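Local coordinates for protein beta subunit of a putative Aromatic-ring-hydroxylating dioxygenase (PDB 3EBY) that probably serves as the beta subunit of an aromatic-ring-hydroxylating dioxygenase, with an NTF2-like fold, its exact role not established, at residues A15-Y23 against T140-C148. Residues are numbered along the deposited sequence; the frame is centred on the assembly and turned at random. Where two conformers were deposited one is given.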
ATOM      1  N   ALA A  15     -12.022   7.928   8.989  1.00 14.89           N
ATOM      2  CA  ALA A  15     -11.593   9.341   8.913  1.00 17.26           C
ATOM      3  C   ALA A  15     -10.064   9.459   8.715  1.00 17.17           C
ATOM      4  O   ALA A  15      -9.578  10.221   7.864  1.00 16.75           O
ATOM      5  CB  ALA A  15     -12.056  10.116  10.213  1.00 17.46           C
ATOM      6  N   ILE A  16      -9.312   8.679   9.472  1.00 15.72           N
ATOM      7  CA  ILE A  16      -7.857   8.731   9.426  1.00 18.15           C
ATOM      8  C   ILE A  16      -7.339   8.109   8.128  1.00 15.57           C
ATOM      9  O   ILE A  16      -6.436   8.665   7.480  1.00 16.05           O
ATOM     10  CB  ILE A  16      -7.227   8.074  10.693  1.00 16.06           C
ATOM     11  CG1 ILE A  16      -7.469   8.998  11.911  1.00 17.16           C
ATOM     12  CG2 ILE A  16      -5.752   7.790  10.493  1.00 13.37           C
ATOM     13  CD1 ILE A  16      -7.218   8.350  13.235  1.00 17.76           C
ATOM     14  N   ASP A  17      -7.892   6.962   7.737  1.00 15.17           N
ATOM     15  CA  ASP A  17      -7.470   6.366   6.483  1.00 16.14           C
ATOM     16  C   ASP A  17      -7.807   7.269   5.258  1.00 12.50           C
ATOM     17  O   ASP A  17      -6.980   7.429   4.370  1.00 16.39           O
ATOM     18  CB  ASP A  17      -8.056   4.961   6.308  1.00 14.78           C
ATOM     19  CG  ASP A  17      -7.418   3.919   7.240  1.00 13.46           C
ATOM     20  OD1 ASP A  17      -6.216   4.052   7.580  1.00 14.16           O
ATOM     21  OD2 ASP A  17      -8.118   2.917   7.567  1.00 18.41           O
ATOM     22  N   ASP A  18      -8.966   7.927   5.273  1.00 14.27           N
ATOM     23  CA  ASP A  18      -9.330   8.895   4.214  1.00 15.23           C
ATOM     24  C   ASP A  18      -8.350  10.081   4.205  1.00 15.49           C
ATOM     25  O   ASP A  18      -7.826  10.468   3.152  1.00 14.51           O
ATOM     26  CB  ASP A  18     -10.743   9.443   4.447  1.00 14.85           C
ATOM     27  CG  ASP A  18     -11.841   8.476   4.053  1.00 18.21           C
ATOM     28  OD1 ASP A  18     -11.590   7.459   3.390  1.00 17.96           O
ATOM     29  OD2 ASP A  18     -13.014   8.817   4.342  1.00 18.57           O
ATOM     30  N   PHE A  19      -8.058  10.608   5.394  1.00 14.90           N
ATOM     31  CA  PHE A  19      -7.086  11.685   5.541  1.00 15.96           C
ATOM     32  C   PHE A  19      -5.749  11.284   4.891  1.00 15.16           C
ATOM     33  O   PHE A  19      -5.182  12.039   4.090  1.00 14.87           O
ATOM     34  CB  PHE A  19      -6.866  12.015   7.036  1.00 16.17           C
ATOM     35  CG  PHE A  19      -5.850  13.103   7.276  1.00 13.94           C
ATOM     36  CD1 PHE A  19      -4.494  12.829   7.198  1.00 14.29           C
ATOM     37  CD2 PHE A  19      -6.257  14.426   7.464  1.00 15.46           C
ATOM     38  CE1 PHE A  19      -3.560  13.806   7.368  1.00 17.67           C
ATOM     39  CE2 PHE A  19      -5.308  15.442   7.610  1.00 15.42           C
ATOM     40  CZ  PHE A  19      -3.948  15.121   7.553  1.00 17.77           C
ATOM     41  N   ASN A  20      -5.241  10.091   5.221  1.00 15.18           N
ATOM     42  CA  ASN A  20      -3.930   9.675   4.694  1.00 13.99           C
ATOM     43  C   ASN A  20      -3.939   9.520   3.161  1.00 13.94           C
ATOM     44  O   ASN A  20      -2.996   9.940   2.498  1.00 15.83           O
ATOM     45  CB  ASN A  20      -3.432   8.389   5.379  1.00 18.93           C
ATOM     46  CG  ASN A  20      -2.851   8.659   6.770  1.00 16.66           C
ATOM     47  OD1 ASN A  20      -2.528   9.796   7.091  1.00 17.33           O
ATOM     48  ND2 ASN A  20      -2.867   7.639   7.645  1.00 16.14           N
ATOM     49  N   ALA A  21      -5.011   8.954   2.616  1.00 16.10           N
ATOM     50  CA  ALA A  21      -5.134   8.808   1.149  1.00 15.36           C
ATOM     51  C   ALA A  21      -5.045  10.173   0.452  1.00 16.40           C
ATOM     52  O   ALA A  21      -4.268  10.359  -0.483  1.00 14.89           O
ATOM     53  CB  ALA A  21      -6.432   8.079   0.785  1.00 13.87           C
ATOM     54  N   ALA A  22      -5.775  11.158   0.982  1.00 15.64           N
ATOM     55  CA  ALA A  22      -5.826  12.497   0.416  1.00 16.38           C
ATOM     56  C   ALA A  22      -4.528  13.267   0.659  1.00 15.68           C
ATOM     57  O   ALA A  22      -4.112  14.023  -0.179  1.00 16.65           O
ATOM     58  CB  ALA A  22      -6.993  13.263   1.002  1.00 21.13           C
ATOM     59  N   TYR A  23      -3.871  12.980   1.786  1.00 16.58           N
ATOM     60  CA  TYR A  23      -2.585  13.602   2.128  1.00 16.19           C
ATOM     61  C   TYR A  23      -1.518  13.169   1.094  1.00 16.37           C
ATOM     62  O   TYR A  23      -0.757  13.992   0.551  1.00 15.56           O
ATOM     63  CB  TYR A  23      -2.180  13.176   3.555  1.00 16.31           C
ATOM     64  CG  TYR A  23      -0.827  13.693   4.041  1.00 13.40           C
ATOM     65  CD1 TYR A  23       0.366  13.063   3.673  1.00 15.51           C
ATOM     66  CD2 TYR A  23      -0.743  14.792   4.889  1.00 14.81           C
ATOM     67  CE1 TYR A  23       1.591  13.541   4.115  1.00 15.90           C
ATOM     68  CE2 TYR A  23       0.500  15.269   5.334  1.00 14.64           C
ATOM     69  CZ  TYR A  23       1.648  14.661   4.920  1.00 17.42           C
ATOM     70  OH  TYR A  23       2.872  15.110   5.400  1.00 16.99           O
ATOM     71  N   THR A 140     -14.247  17.726  11.903  1.00 38.30           N
ATOM     72  CA  THR A 140     -13.148  17.761  10.939  1.00 31.65           C
ATOM     73  C   THR A 140     -11.974  16.834  11.348  1.00 27.39           C
ATOM     74  O   THR A 140     -12.004  16.224  12.422  1.00 23.77           O
ATOM     75  CB  THR A 140     -12.664  19.202  10.711  1.00 32.56           C
ATOM     76  OG1 THR A 140     -12.178  19.763  11.940  1.00 32.36           O
ATOM     77  CG2 THR A 140     -13.818  20.071  10.163  1.00 39.30           C
ATOM     78  N   VAL A 141     -11.047  16.619  10.422  1.00 20.79           N
ATOM     79  CA  VAL A 141      -9.863  15.770  10.681  1.00 16.39           C
ATOM     80  C   VAL A 141      -8.599  16.533  10.312  1.00 19.38           C
ATOM     81  O   VAL A 141      -8.339  16.760   9.149  1.00 16.46           O
ATOM     82  CB  VAL A 141      -9.917  14.451   9.837  1.00 22.53           C
ATOM     83  CG1 VAL A 141      -8.684  13.652  10.033  1.00 20.78           C
ATOM     84  CG2 VAL A 141     -11.174  13.637  10.203  1.00 29.80           C
ATOM     85  N   ARG A 142      -7.799  16.888  11.318  1.00 16.86           N
ATOM     86  CA  ARG A 142      -6.573  17.645  11.092  1.00 15.06           C
ATOM     87  C   ARG A 142      -5.459  17.093  11.998  1.00 14.31           C
ATOM     88  O   ARG A 142      -5.740  16.610  13.115  1.00 16.29           O
ATOM     89  CB  ARG A 142      -6.800  19.146  11.379  1.00 16.74           C
ATOM     90  CG  ARG A 142      -7.761  19.863  10.390  1.00 17.45           C
ATOM     91  CD  ARG A 142      -7.591  21.374  10.449  1.00 18.31           C
ATOM     92  NE  ARG A 142      -8.005  21.872  11.750  1.00 19.50           N
ATOM     93  CZ  ARG A 142      -7.809  23.100  12.206  1.00 20.95           C
ATOM     94  NH1 ARG A 142      -7.224  24.028  11.456  1.00 17.26           N
ATOM     95  NH2 ARG A 142      -8.198  23.397  13.441  1.00 17.82           N
ATOM     96  N   LEU A 143      -4.216  17.188  11.516  1.00 15.59           N
ATOM     97  CA  LEU A 143      -3.048  16.778  12.279  1.00 15.81           C
ATOM     98  C   LEU A 143      -2.679  17.828  13.327  1.00 15.14           C
ATOM     99  O   LEU A 143      -2.508  19.002  13.009  1.00 15.18           O
ATOM    100  CB  LEU A 143      -1.850  16.548  11.365  1.00 16.70           C
ATOM    101  CG  LEU A 143      -1.838  15.268  10.520  1.00 13.81           C
ATOM    102  CD1 LEU A 143      -0.735  15.324   9.413  1.00 14.81           C
ATOM    103  CD2 LEU A 143      -1.683  14.032  11.435  1.00 15.68           C
ATOM    104  N   LYS A 144      -2.648  17.394  14.581  1.00 13.25           N
ATOM    105  CA  LYS A 144      -1.990  18.155  15.671  1.00 12.91           C
ATOM    106  C   LYS A 144      -0.454  17.962  15.578  1.00 15.16           C
ATOM    107  O   LYS A 144       0.343  18.930  15.696  1.00 15.34           O
ATOM    108  CB  LYS A 144      -2.505  17.686  17.026  1.00 15.75           C
ATOM    109  CG  LYS A 144      -1.837  18.367  18.230  1.00 20.15           C
ATOM    110  CD  LYS A 144      -2.019  19.865  18.214  1.00 23.05           C
ATOM    111  CE  LYS A 144      -1.547  20.507  19.523  1.00 23.74           C
ATOM    112  NZ  LYS A 144      -1.804  21.976  19.497  1.00 19.97           N
ATOM    113  N   SER A 145      -0.034  16.719  15.389  0.50 15.26           N
ATOM    114  CA  SER A 145       1.385  16.437  15.174  0.50 13.86           C
ATOM    115  C   SER A 145       1.599  15.224  14.289  0.50 15.64           C
ATOM    116  O   SER A 145       0.879  14.220  14.384  0.50 15.62           O
ATOM    117  CB  SER A 145       2.120  16.236  16.502  0.50 17.53           C
ATOM    118  OG  SER A 145       1.706  15.051  17.158  0.50 15.55           O
ATOM    119  N   ARG A 146       2.597  15.333  13.429  1.00 15.28           N
ATOM    120  CA  ARG A 146       3.049  14.196  12.553  1.00 14.39           C
ATOM    121  C   ARG A 146       4.556  14.134  12.583  1.00 16.59           C
ATOM    122  O   ARG A 146       5.265  15.120  12.240  1.00 15.44           O
ATOM    123  CB  ARG A 146       2.532  14.358  11.124  1.00 15.09           C
ATOM    124  CG  ARG A 146       3.237  13.478  10.050  1.00 16.55           C
ATOM    125  CD  ARG A 146       2.353  13.232   8.803  1.00 12.22           C
ATOM    126  NE  ARG A 146       1.298  12.243   9.109  1.00 14.41           N
ATOM    127  CZ  ARG A 146       0.398  11.798   8.236  1.00 16.06           C
ATOM    128  NH1 ARG A 146       0.423  12.201   6.964  1.00 18.44           N
ATOM    129  NH2 ARG A 146      -0.467  10.872   8.601  1.00 17.96           N
ATOM    130  N   THR A 147       5.052  12.970  12.970  1.00 14.50           N
ATOM    131  CA  THR A 147       6.453  12.670  12.930  1.00 16.86           C
ATOM    132  C   THR A 147       6.661  11.548  11.900  1.00 16.65           C
ATOM    133  O   THR A 147       6.040  10.506  11.988  1.00 15.66           O
ATOM    134  CB  THR A 147       6.972  12.208  14.313  1.00 19.27           C
ATOM    135  OG1 THR A 147       6.792  13.250  15.290  1.00 18.57           O
ATOM    136  CG2 THR A 147       8.450  11.820  14.233  1.00 19.18           C
ATOM    137  N   CYS A 148       7.484  11.826  10.896  1.00 16.23           N
ATOM    138  CA  CYS A 148       7.813  10.844   9.864  1.00 15.00           C
ATOM    139  C   CYS A 148       9.120  10.201  10.254  1.00 17.28           C
ATOM    140  O   CYS A 148      10.187  10.847  10.194  1.00 15.02           O
ATOM    141  CB  CYS A 148       7.969  11.542   8.499  1.00 15.20           C
ATOM    142  SG  CYS A 148       6.580  12.614   8.011  1.00 17.15           S
TER
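Arg146 NH2 donates a nearly straight hydrogen bond to Asn20 OD1 (2.8 Å, N-H...O angle 168°). The oxygen lies in the guanidinium plane, whereas the donor is tilted 25° from the amide's carbonyl plane. With its CG anti to the backbone N (chi1 164°), Arg146 reaches from strand 142-150 toward helix 8-28; a bend at chi3 turns the guanidinium almost upright on the Tyr23 ring. Arg146 NH1 sits over the centre of the Tyr23 ring, 3.2 Å above its plane, and Arg146 CZ stands 4.4 Å from the ring centroid, a cation-pi contact. Leu143 CD1 lies over one face of the guanidinium, 3.6 Å from its plane and offset toward the rim. Further partners lie on the neighbouring strand 122-135: Asp132 takes NE in a salt bridge, and Tyr130 adds another cation-pi contact. Replacing Arg146 by an alanine would probably leave Asp132 without its counter-charge and Asn20 OD1 without this donor, and open a gap over Tyr23. Next to this polar group, Phe19 CZ packs on Leu143 CG (3.6 Å), while Phe19 CD2 meets Val141 CG1 (3.6 Å); Phe134 meets the Phe19 ring edge-to-face. One turn earlier, Ala15 CB touches Val141 CG2 (3.6 Å). Thus Ala15, Phe19 and Tyr23 line one side of the helix, which packs over the curved sheet as in NTF2-like folds. Bonded, stacked and paired with a carboxylate, the buried guanidinium is probably kept charged and fixed in rotation between helix and sheet.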